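Rhodopsin (Todarodes pacificus, PDB 2Z73) absorbs light through its bound retinal and, as the chromophore isomerises from 11-cis to all-trans, activates G-protein signalling to phospholipase C in low-light vision. Local coordinates at residues I201-M204 against F205-F209; I309-P312 against M313-S316. All coordinates share one frame; numbering follows the deposited sequence.

Contact 1 of 2, residues I201-M204 against F205-F209; sequences ILCM and FILGF. With RET (retinal), chain D.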
loop_
_atom_site.group_PDB
_atom_site.type_symbol
_atom_site.label_atom_id
_atom_site.label_comp_id
_atom_site.label_asym_id
_atom_site.label_seq_id
_atom_site.Cartn_x
_atom_site.Cartn_y
_atom_site.Cartn_z
ATOM N N ILE A 201 -10.145 -16.037 -8.652
ATOM C CA ILE A 201 -9.422 -15.976 -7.382
ATOM C C ILE A 201 -7.955 -16.280 -7.654
ATOM O O ILE A 201 -7.068 -15.533 -7.245
ATOM C CB ILE A 201 -9.937 -17.009 -6.363
ATOM C CG1 ILE A 201 -11.328 -16.614 -5.877
ATOM C CG2 ILE A 201 -8.965 -17.114 -5.205
ATOM C CD1 ILE A 201 -11.915 -17.553 -4.872
ATOM N N LEU A 202 -7.697 -17.382 -8.350
ATOM C CA LEU A 202 -6.323 -17.762 -8.655
ATOM C C LEU A 202 -5.602 -16.635 -9.388
ATOM O O LEU A 202 -4.405 -16.407 -9.185
ATOM C CB LEU A 202 -6.305 -19.042 -9.495
ATOM C CG LEU A 202 -6.868 -20.260 -8.758
ATOM C CD1 LEU A 202 -6.948 -21.432 -9.707
ATOM C CD2 LEU A 202 -5.996 -20.590 -7.553
ATOM N N CYS A 203 -6.338 -15.927 -10.238
ATOM C CA CYS A 203 -5.770 -14.814 -10.982
ATOM C C CYS A 203 -5.444 -13.650 -10.047
ATOM O O CYS A 203 -4.389 -13.013 -10.173
ATOM C CB CYS A 203 -6.744 -14.345 -12.058
ATOM S SG CYS A 203 -6.673 -15.286 -13.582
ATOM N N MET A 204 -6.359 -13.371 -9.120
ATOM C CA MET A 204 -6.165 -12.289 -8.172
ATOM C C MET A 204 -4.912 -12.534 -7.357
ATOM O O MET A 204 -4.013 -11.688 -7.308
ATOM C CB MET A 204 -7.368 -12.158 -7.236
ATOM C CG MET A 204 -8.499 -11.304 -7.795
ATOM S SD MET A 204 -9.827 -11.074 -6.627
ATOM C CE MET A 204 -10.904 -10.007 -7.560
ATOM N N PHE A 205 -4.853 -13.699 -6.721
ATOM C CA PHE A 205 -3.715 -14.073 -5.899
ATOM C C PHE A 205 -2.391 -14.128 -6.648
ATOM O O PHE A 205 -1.383 -13.604 -6.188
ATOM C CB PHE A 205 -3.986 -15.428 -5.258
ATOM C CG PHE A 205 -4.749 -15.345 -3.972
ATOM C CD1 PHE A 205 -4.081 -15.212 -2.765
ATOM C CD2 PHE A 205 -6.128 -15.375 -3.966
ATOM C CE1 PHE A 205 -4.777 -15.109 -1.571
ATOM C CE2 PHE A 205 -6.829 -15.273 -2.779
ATOM C CZ PHE A 205 -6.148 -15.140 -1.575
ATOM N N ILE A 206 -2.386 -14.766 -7.809
ATOM C CA ILE A 206 -1.157 -14.895 -8.579
ATOM C C ILE A 206 -0.780 -13.628 -9.348
ATOM O O ILE A 206 0.333 -13.123 -9.203
ATOM C CB ILE A 206 -1.259 -16.110 -9.529
ATOM C CG1 ILE A 206 -1.512 -17.365 -8.693
ATOM C CG2 ILE A 206 0.025 -16.285 -10.308
ATOM C CD1 ILE A 206 -2.029 -18.550 -9.474
ATOM N N LEU A 207 -1.699 -13.101 -10.151
ATOM C CA LEU A 207 -1.398 -11.895 -10.920
ATOM C C LEU A 207 -1.416 -10.618 -10.082
ATOM O O LEU A 207 -0.516 -9.790 -10.172
ATOM C CB LEU A 207 -2.368 -11.744 -12.092
ATOM C CG LEU A 207 -2.225 -12.733 -13.253
ATOM C CD1 LEU A 207 -0.769 -12.782 -13.706
ATOM C CD2 LEU A 207 -2.699 -14.110 -12.821
ATOM N N GLY A 208 -2.445 -10.461 -9.265
ATOM C CA GLY A 208 -2.548 -9.271 -8.449
ATOM C C GLY A 208 -1.611 -9.208 -7.261
ATOM O O GLY A 208 -1.044 -8.155 -6.974
ATOM N N PHE A 209 -1.433 -10.329 -6.571
ATOM C CA PHE A 209 -0.588 -10.369 -5.385
ATOM C C PHE A 209 0.833 -10.902 -5.606
ATOM O O PHE A 209 1.799 -10.135 -5.553
ATOM C CB PHE A 209 -1.308 -11.179 -4.306
ATOM C CG PHE A 209 -0.690 -11.072 -2.939
ATOM C CD1 PHE A 209 -0.076 -9.893 -2.522
ATOM C CD2 PHE A 209 -0.771 -12.135 -2.045
ATOM C CE1 PHE A 209 0.444 -9.781 -1.232
ATOM C CE2 PHE A 209 -0.254 -12.030 -0.756
ATOM C CZ PHE A 209 0.354 -10.850 -0.351
HETATM C C1 RET D . -5.666 -10.833 -2.093
HETATM C C2 RET D . -4.286 -11.148 -1.449
HETATM C C3 RET D . -3.644 -10.006 -0.678
HETATM C C4 RET D . -3.587 -8.700 -1.488
HETATM C C5 RET D . -4.918 -8.358 -2.160
HETATM C C6 RET D . -5.873 -9.302 -2.440
HETATM C C7 RET D . -7.201 -8.949 -3.096
HETATM C C8 RET D . -8.242 -8.249 -2.466
HETATM C C9 RET D . -9.540 -7.764 -2.955
HETATM C C10 RET D . -10.240 -7.108 -2.020
HETATM C C11 RET D . -11.512 -6.422 -2.085
HETATM C C12 RET D . -12.168 -5.771 -1.077
HETATM C C13 RET D . -11.951 -5.614 0.413
HETATM C C14 RET D . -12.770 -4.797 1.141
HETATM C C15 RET D . -12.638 -4.605 2.590
HETATM C C16 RET D . -5.842 -11.694 -3.343
HETATM C C17 RET D . -6.731 -11.350 -1.071
HETATM C C18 RET D . -4.987 -6.879 -2.438
HETATM C C19 RET D . -9.956 -7.983 -4.396
HETATM C C20 RET D . -10.786 -6.416 1.035
#
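Between Met204 and Phe209 the helix widens into a pi-type turn: the amide of Phe209 reaches back five residues to Met204 O (3.0 Å from Phe209 N), in a bond that is weak because its N-H points aside. Met204 O also takes a weak, strongly bent bond from Gly208 N, which in turn bonds weakly to Cys203 O; Cys203 O accepts a firmer bond from Leu207 N as well (2.7 Å). Just before it the helix is regular, with Phe205 N bonded almost straight to Ile201 O (2.9 Å, 172°) and Ile206 N to Leu202 O. Such a bulge is a recurrent feature of the fifth transmembrane helix in rhodopsin-family receptors, and in squid rhodopsin it lies where the helix lines the retinal pocket with Met204, Phe205 and Phe209. Ile201 and Phe205 project alongside each other from successive turns. With Ile201 CG1 beside the backbone N (chi1 -70°), the methyl CG2 is left anti to that N and lies against the ring at Phe205 CD2 (3.6 Å), while Ile201 O meets the same ring in plane at its edge. One face of Phe205 is turned to the cyclohexenyl end of retinal, whose methyl C16 stands 3.6 Å above the ring centre. Phe209 offers a face to another side of that end, with retinal C3 centred 3.7 Å above the ring. Met204, extended beyond CG, comes from farther along the polyene, its SD 3.8 Å from the retinal methyl C19. Helix 246-286 also packs on the two aromatic rings: Phe205 touches Ala278 and Leu282, Phe209 touches Leu271. Met204 packs against Phe120 of helix 104-138.

Contact 2 of 2, residues I309-P312 against M313-S316; sequences IHNP and MIYS. With PLM (palmitic acid), chain F; TWT (docosane), chain G.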
loop_
_atom_site.group_PDB
_atom_site.type_symbol
_atom_site.label_atom_id
_atom_site.label_comp_id
_atom_site.label_asym_id
_atom_site.label_seq_id
_atom_site.Cartn_x
_atom_site.Cartn_y
_atom_site.Cartn_z
ATOM N N ILE A 309 -3.626 3.035 5.829
ATOM C CA ILE A 309 -3.438 4.217 6.663
ATOM C C ILE A 309 -2.074 4.221 7.337
ATOM O O ILE A 309 -1.850 4.996 8.271
ATOM C CB ILE A 309 -4.446 4.277 7.814
ATOM C CG1 ILE A 309 -4.031 3.257 8.881
ATOM C CG2 ILE A 309 -5.860 4.033 7.286
ATOM C CD1 ILE A 309 -4.644 3.463 10.231
ATOM N N HIS A 310 -1.157 3.379 6.878
ATOM C CA HIS A 310 0.129 3.305 7.541
ATOM C C HIS A 310 1.309 4.042 6.940
ATOM O O HIS A 310 2.074 4.650 7.670
ATOM C CB HIS A 310 0.492 1.840 7.770
ATOM C CG HIS A 310 -0.369 1.166 8.792
ATOM N ND1 HIS A 310 -0.879 -0.104 8.618
ATOM C CD2 HIS A 310 -0.815 1.587 9.998
ATOM C CE1 HIS A 310 -1.604 -0.433 9.672
ATOM N NE2 HIS A 310 -1.581 0.576 10.524
ATOM N N ASN A 311 1.463 4.004 5.628
ATOM C CA ASN A 311 2.593 4.664 5.000
ATOM C C ASN A 311 2.817 6.095 5.472
ATOM O O ASN A 311 3.927 6.455 5.838
ATOM C CB ASN A 311 2.446 4.634 3.474
ATOM C CG ASN A 311 2.296 3.228 2.934
ATOM O OD1 ASN A 311 2.485 2.255 3.663
ATOM N ND2 ASN A 311 1.954 3.112 1.655
ATOM N N PRO A 312 1.771 6.936 5.461
ATOM C CA PRO A 312 1.970 8.312 5.914
ATOM C C PRO A 312 2.630 8.395 7.297
ATOM O O PRO A 312 3.575 9.171 7.503
ATOM C CB PRO A 312 0.559 8.886 5.894
ATOM C CG PRO A 312 -0.044 8.180 4.715
ATOM C CD PRO A 312 0.398 6.750 4.960
ATOM N N MET A 313 2.151 7.599 8.245
ATOM C CA MET A 313 2.744 7.622 9.569
ATOM C C MET A 313 4.182 7.085 9.516
ATOM O O MET A 313 5.068 7.583 10.212
ATOM C CB MET A 313 1.894 6.809 10.547
ATOM C CG MET A 313 0.435 7.250 10.570
ATOM S SD MET A 313 -0.566 6.569 11.913
ATOM C CE MET A 313 -1.126 5.012 11.197
ATOM N N ILE A 314 4.423 6.082 8.681
ATOM C CA ILE A 314 5.765 5.527 8.551
ATOM C C ILE A 314 6.694 6.632 8.039
ATOM O O ILE A 314 7.784 6.851 8.588
ATOM C CB ILE A 314 5.788 4.326 7.563
ATOM C CG1 ILE A 314 4.908 3.191 8.099
ATOM C CG2 ILE A 314 7.199 3.802 7.391
ATOM C CD1 ILE A 314 4.754 2.021 7.133
ATOM N N TYR A 315 6.250 7.330 6.995
ATOM C CA TYR A 315 7.009 8.426 6.396
ATOM C C TYR A 315 7.343 9.499 7.423
ATOM O O TYR A 315 8.472 9.977 7.494
ATOM C CB TYR A 315 6.200 9.100 5.290
ATOM C CG TYR A 315 5.841 8.243 4.096
ATOM C CD1 TYR A 315 4.601 8.384 3.470
ATOM C CD2 TYR A 315 6.755 7.352 3.541
ATOM C CE1 TYR A 315 4.278 7.668 2.323
ATOM C CE2 TYR A 315 6.441 6.629 2.384
ATOM C CZ TYR A 315 5.201 6.796 1.786
ATOM O OH TYR A 315 4.895 6.101 0.647
ATOM N N SER A 316 6.343 9.879 8.214
ATOM C CA SER A 316 6.513 10.942 9.205
ATOM C C SER A 316 7.560 10.691 10.281
ATOM O O SER A 316 8.019 11.636 10.929
ATOM C CB SER A 316 5.173 11.267 9.867
ATOM O OG SER A 316 4.781 10.253 10.765
HETATM C C1 PLM F . 5.129 10.957 14.392
HETATM O O2 PLM F . 5.473 10.934 13.219
HETATM C C2 PLM F . 3.748 10.418 14.783
HETATM C C3 PLM F . 2.583 11.089 14.047
HETATM C C4 PLM F . 1.269 10.794 14.753
HETATM C C5 PLM F . 0.389 9.912 13.924
HETATM C C6 PLM F . -0.898 9.641 14.659
HETATM C C7 PLM F . -0.985 8.179 15.041
HETATM C C8 PLM F . -2.280 7.850 15.791
HETATM C C9 PLM F . -2.706 6.409 15.554
HETATM C CA PLM F . -2.996 5.689 16.845
HETATM C CB PLM F . -2.924 4.192 16.640
HETATM C CC PLM F . -3.695 3.447 17.709
HETATM C CD PLM F . -3.610 1.952 17.485
HETATM C CE PLM F . -3.035 1.271 18.703
HETATM C CF PLM F . -1.680 0.641 18.417
HETATM C CG PLM F . -1.098 -0.046 19.654
HETATM C C1 TWT G . 1.605 12.006 8.103
HETATM C C2 TWT G . 0.982 11.951 9.479
HETATM C C3 TWT G . -0.472 11.553 9.319
HETATM C C4 TWT G . -1.209 11.474 10.662
HETATM C C5 TWT G . -2.639 11.061 10.315
HETATM C C6 TWT G . -3.684 11.875 11.060
HETATM C C7 TWT G . -4.505 12.636 10.002
HETATM C C8 TWT G . -4.710 14.068 10.474
HETATM C C9 TWT G . -6.196 14.467 10.520
HETATM C C10 TWT G . -6.608 14.223 11.962
HETATM C C11 TWT G . -6.763 15.452 12.860
HETATM C C12 TWT G . -7.656 14.865 13.933
HETATM C C13 TWT G . -8.104 15.737 15.099
HETATM C C14 TWT G . -9.388 14.990 15.423
HETATM C C15 TWT G . -10.466 15.660 16.253
HETATM C C16 TWT G . -11.440 14.487 16.359
HETATM C C17 TWT G . -12.281 14.409 17.581
HETATM C C18 TWT G . -13.610 13.930 16.995
HETATM C C19 TWT G . -14.721 13.740 18.012
HETATM C C20 TWT G . -15.927 13.265 17.198
HETATM C C21 TWT G . -17.133 13.029 18.091
HETATM C C22 TWT G . -18.288 12.560 17.211
#
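A bend at the end of Met313 (chi3 -87°), after CG set anti to the carbonyl carbon, folds the methyl CE back over the preceding turn, where it meets the edge of the His310 ring near its plane (CE to CD2, 3.6 Å). The same methyl lies against Ile309 CD1, for Ile309 and Met313 run alongside each other. Tyr315, its CG likewise opposite the carbonyl carbon (chi1 -63°), swings its ring back over the carbonyl of Asn311: Asn311 O stands 3.0 Å above the ring plane, toward the rim, and Tyr315 CE1 lies 3.7 Å from Asn311 CB. That oxygen also accepts a nearly linear bond from Tyr315 N (2.7 Å, 171°), followed by Ser316 N to Pro312 O. Asn311, Pro312 and Tyr315 belong to the NPxxY motif of rhodopsin-like receptors; the proline nitrogen has no hydrogen to give. Toward the lipid, Met313 SD touches palmitic acid C7 (3.5 Å), and Pro312 O lies close to docosane C1. Around this turn, Asn311 packs against Leu76 and Asp80 of helix 70-87 and Gln269 of helix 246-286, Pro312 meets Asn52 and Val55 of helix 31-61, and Tyr315 leans on Leu76.

Overall arrangement
Contact 1 is a widened turn of the fifth transmembrane helix and contact 2 the NPxxY turn of the seventh, with centres 26 Å apart and nearest atoms about 13 Å apart, so they do not touch. Contact 1 borders retinal directly, whereas in contact 2 the side chain of Ile309 stays about 12 Å from the chromophore, and the bound groups there are lipid-like. Helix 246-286 packs against both, with Leu271, Ala278 and Leu282 facing contact 1 and Ile266 and Gln269 facing contact 2. It is thus a shared neighbour, spanning from the chromophore pocket to the NPxxY region near the cytoplasmic side.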